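Local coordinates for uncharacterized protein (Mycobacterium tuberculosis, PDB 3DBO) that is the probable toxin of a type II toxin-antitoxin pair, a magnesium-dependent PIN-family ribonuclease whose limited RNA cleavage is seen in complex with its antitoxin, at residues Leu25-Phe30 with Ala56-Gly61. Residues are numbered along the deposited sequence; the frame is centred on the assembly and turned at random. Where two conformers were deposited one is given.
With NA (sodium ion), chain C.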
ATOM      1  N   LEU B  25       0.404  -0.066   5.372  1.00 11.41           N
ATOM      2  CA  LEU B  25       1.094   0.690   4.329  1.00 11.93           C
ATOM      3  C   LEU B  25       0.650   0.221   2.955  1.00 12.82           C
ATOM      4  O   LEU B  25       0.527  -0.985   2.733  1.00 11.39           O
ATOM      5  CB  LEU B  25       2.612   0.490   4.460  1.00 12.41           C
ATOM      6  CG  LEU B  25       3.160   0.709   5.872  1.00 13.12           C
ATOM      7  CD1 LEU B  25       4.584   0.151   5.978  1.00 16.01           C
ATOM      8  CD2 LEU B  25       3.089   2.216   6.223  1.00 15.16           C
ATOM      9  N   ASP B  26       0.395   1.170   2.056  1.00 12.84           N
ATOM     10  CA  ASP B  26       0.127   0.856   0.659  1.00 14.25           C
ATOM     11  C   ASP B  26       1.458   0.845  -0.089  1.00 14.50           C
ATOM     12  O   ASP B  26       2.513   1.002   0.540  1.00 15.74           O
ATOM     13  CB  ASP B  26      -0.871   1.848   0.064  1.00 14.55           C
ATOM     14  CG  ASP B  26      -0.220   3.170  -0.351  1.00 16.15           C
ATOM     15  OD1 ASP B  26       0.838   3.523   0.209  1.00 18.12           O
ATOM     16  OD2 ASP B  26      -0.756   3.827  -1.268  1.00 17.64           O
ATOM     17  N   THR B  27       1.434   0.715  -1.412  1.00 13.88           N
ATOM     18  CA  THR B  27       2.689   0.656  -2.168  1.00 14.03           C
ATOM     19  C   THR B  27       3.419   2.003  -2.249  1.00 14.30           C
ATOM     20  O   THR B  27       4.648   2.042  -2.214  1.00 13.52           O
ATOM     21  CB  THR B  27       2.452   0.066  -3.573  1.00 14.34           C
ATOM     22  OG1 THR B  27       1.738  -1.176  -3.422  1.00 12.97           O
ATOM     23  CG2 THR B  27       3.759  -0.200  -4.266  1.00 14.62           C
ATOM     24  N   SER B  28       2.656   3.098  -2.342  1.00 14.01           N
ATOM     25  CA  SER B  28       3.218   4.435  -2.524  1.00 15.48           C
ATOM     26  C   SER B  28       4.181   4.890  -1.415  1.00 15.74           C
ATOM     27  O   SER B  28       5.138   5.628  -1.683  1.00 17.19           O
ATOM     28  CB  SER B  28       2.086   5.468  -2.732  1.00 14.87           C
ATOM     29  OG  SER B  28       1.413   5.716  -1.517  1.00 14.69           O
ATOM     30  N   VAL B  29       3.971   4.431  -0.185  1.00 15.99           N
ATOM     31  CA  VAL B  29       4.881   4.772   0.926  1.00 16.98           C
ATOM     32  C   VAL B  29       6.307   4.229   0.672  1.00 17.48           C
ATOM     33  O   VAL B  29       7.297   4.817   1.135  1.00 17.53           O
ATOM     34  CB  VAL B  29       4.370   4.327   2.333  0.50 16.68           C
ATOM     35  CG1 VAL B  29       3.038   4.990   2.666  0.50 17.24           C
ATOM     36  CG2 VAL B  29       4.267   2.810   2.443  0.50 15.53           C
ATOM     37  N   PHE B  30       6.409   3.108  -0.058  1.00 17.37           N
ATOM     38  CA  PHE B  30       7.707   2.482  -0.348  1.00 17.73           C
ATOM     39  C   PHE B  30       8.464   3.189  -1.478  1.00 18.83           C
ATOM     40  O   PHE B  30       9.664   2.969  -1.664  1.00 19.63           O
ATOM     41  CB  PHE B  30       7.539   0.971  -0.681  1.00 16.63           C
ATOM     42  CG  PHE B  30       7.120   0.151   0.476  1.00 13.52           C
ATOM     43  CD1 PHE B  30       8.072  -0.443   1.302  1.00 13.51           C
ATOM     44  CD2 PHE B  30       5.760  -0.031   0.774  1.00 12.23           C
ATOM     45  CE1 PHE B  30       7.686  -1.196   2.392  1.00 13.22           C
ATOM     46  CE2 PHE B  30       5.371  -0.770   1.861  1.00 13.36           C
ATOM     47  CZ  PHE B  30       6.321  -1.372   2.685  1.00 15.35           C
ATOM     48  N   ALA B  56       3.241  -7.966  -4.147  1.00  7.92           N
ATOM     49  CA  ALA B  56       3.141  -8.200  -5.588  1.00  8.20           C
ATOM     50  C   ALA B  56       3.663  -7.026  -6.419  1.00  8.82           C
ATOM     51  O   ALA B  56       4.396  -7.198  -7.391  1.00  8.14           O
ATOM     52  CB  ALA B  56       1.678  -8.482  -5.959  1.00  8.70           C
ATOM     53  N   GLU B  57       3.259  -5.821  -6.032  1.00  8.81           N
ATOM     54  CA  GLU B  57       3.607  -4.638  -6.794  1.00  9.25           C
ATOM     55  C   GLU B  57       5.102  -4.306  -6.736  1.00  9.52           C
ATOM     56  O   GLU B  57       5.698  -3.968  -7.756  1.00  9.26           O
ATOM     57  CB  GLU B  57       2.726  -3.468  -6.362  1.00  9.94           C
ATOM     58  CG  GLU B  57       1.306  -3.662  -6.916  1.00 10.19           C
ATOM     59  CD  GLU B  57       0.360  -2.510  -6.617  1.00 14.22           C
ATOM     60  OE1 GLU B  57       0.616  -1.740  -5.664  1.00 13.58           O
ATOM     61  OE2 GLU B  57      -0.662  -2.382  -7.343  1.00 14.52           O
ATOM     62  N   LEU B  58       5.689  -4.450  -5.554  1.00  9.94           N
ATOM     63  CA  LEU B  58       7.151  -4.267  -5.388  1.00  9.47           C
ATOM     64  C   LEU B  58       7.925  -5.336  -6.171  1.00 10.25           C
ATOM     65  O   LEU B  58       8.958  -5.048  -6.773  1.00  9.81           O
ATOM     66  CB  LEU B  58       7.535  -4.262  -3.905  1.00  9.95           C
ATOM     67  CG  LEU B  58       6.948  -3.102  -3.074  1.00  8.67           C
ATOM     68  CD1 LEU B  58       7.403  -3.267  -1.642  1.00 11.36           C
ATOM     69  CD2 LEU B  58       7.381  -1.753  -3.672  1.00 12.90           C
ATOM     70  N   ARG B  59       7.384  -6.552  -6.209  1.00  9.54           N
ATOM     71  CA  ARG B  59       8.031  -7.633  -6.956  1.00  9.65           C
ATOM     72  C   ARG B  59       7.969  -7.385  -8.455  1.00  8.83           C
ATOM     73  O   ARG B  59       8.954  -7.556  -9.155  1.00  8.75           O
ATOM     74  CB  ARG B  59       7.452  -8.989  -6.564  1.00  9.13           C
ATOM     75  CG  ARG B  59       8.304 -10.181  -6.972  1.00 11.54           C
ATOM     76  CD  ARG B  59       7.656 -11.483  -6.505  1.00 13.31           C
ATOM     77  NE  ARG B  59       8.627 -12.576  -6.568  1.00 12.49           N
ATOM     78  CZ  ARG B  59       8.796 -13.369  -7.624  1.00 13.51           C
ATOM     79  NH1 ARG B  59       8.030 -13.231  -8.711  1.00 11.91           N
ATOM     80  NH2 ARG B  59       9.732 -14.316  -7.596  1.00 14.69           N
ATOM     81  N   VAL B  60       6.816  -6.964  -8.968  1.00  9.52           N
ATOM     82  CA  VAL B  60       6.737  -6.620 -10.380  1.00  9.57           C
ATOM     83  C   VAL B  60       7.698  -5.466 -10.704  1.00 10.40           C
ATOM     84  O   VAL B  60       8.341  -5.459 -11.771  1.00 11.53           O
ATOM     85  CB  VAL B  60       5.331  -6.065 -10.745  0.50 10.36           C
ATOM     86  CG1 VAL B  60       5.363  -5.377 -12.123  0.50  9.79           C
ATOM     87  CG2 VAL B  60       4.306  -7.152 -10.724  0.50  9.16           C
ATOM     88  N   GLY B  61       7.841  -4.525  -9.760  1.00 10.13           N
ATOM     89  CA  GLY B  61       8.849  -3.449  -9.894  1.00  9.82           C
ATOM     90  C   GLY B  61      10.257  -3.979 -10.171  1.00  9.65           C
ATOM     91  O   GLY B  61      10.964  -3.471 -11.063  1.00 10.72           O
TER
HETATM   92 NA    NA C 301      -0.554  -2.804   0.806  1.00 19.82          NA
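Thr27 and Phe30, in the loop that leaves strand 22-25, reach Glu57 and Leu58 on helix 52-64, and all four residues are buried. At the start of the loop Leu25 O coordinates the sodium ion at 2.9 Å, a site completed by Thr51 and Thr54. Asp26, predicted to bind magnesium, has its OD1 gripped from within the loop: Ser28 OG donates at 2.8 Å on the syn side, and Val29 N, 26° out of the carboxylate plane, makes an Asx motif; with Thr131 bonded to OD2, these bonds fix the carboxylate's rotation. Thr27 then makes the polar link, OG1 donating to Glu57 OE1 at 2.6 Å, nearly along the C-O axis. With OG1 beside the backbone N (chi1 -51°), the methyl CG2 is turned anti to that N and lies 4.0 Å from Leu58 CD2. Phe30 ends the segment with a CH-pi contact: Leu58 CD1 stands over one ring face, 4.2 Å from the centroid and 19° off the normal, displaced toward the rim. Leu58 also packs on Thr77 and Leu78 of helix 68-79. Thr27 at OE1, with Arg112 (a salt bridge) and Asn114 at OE2, fixes the Glu57 carboxylate; the Glu57 and Asp115 side chains lie about 5 Å apart, Asp115 being another predicted magnesium ligand, consistent with the acidic metal centre of PIN-domain nucleases.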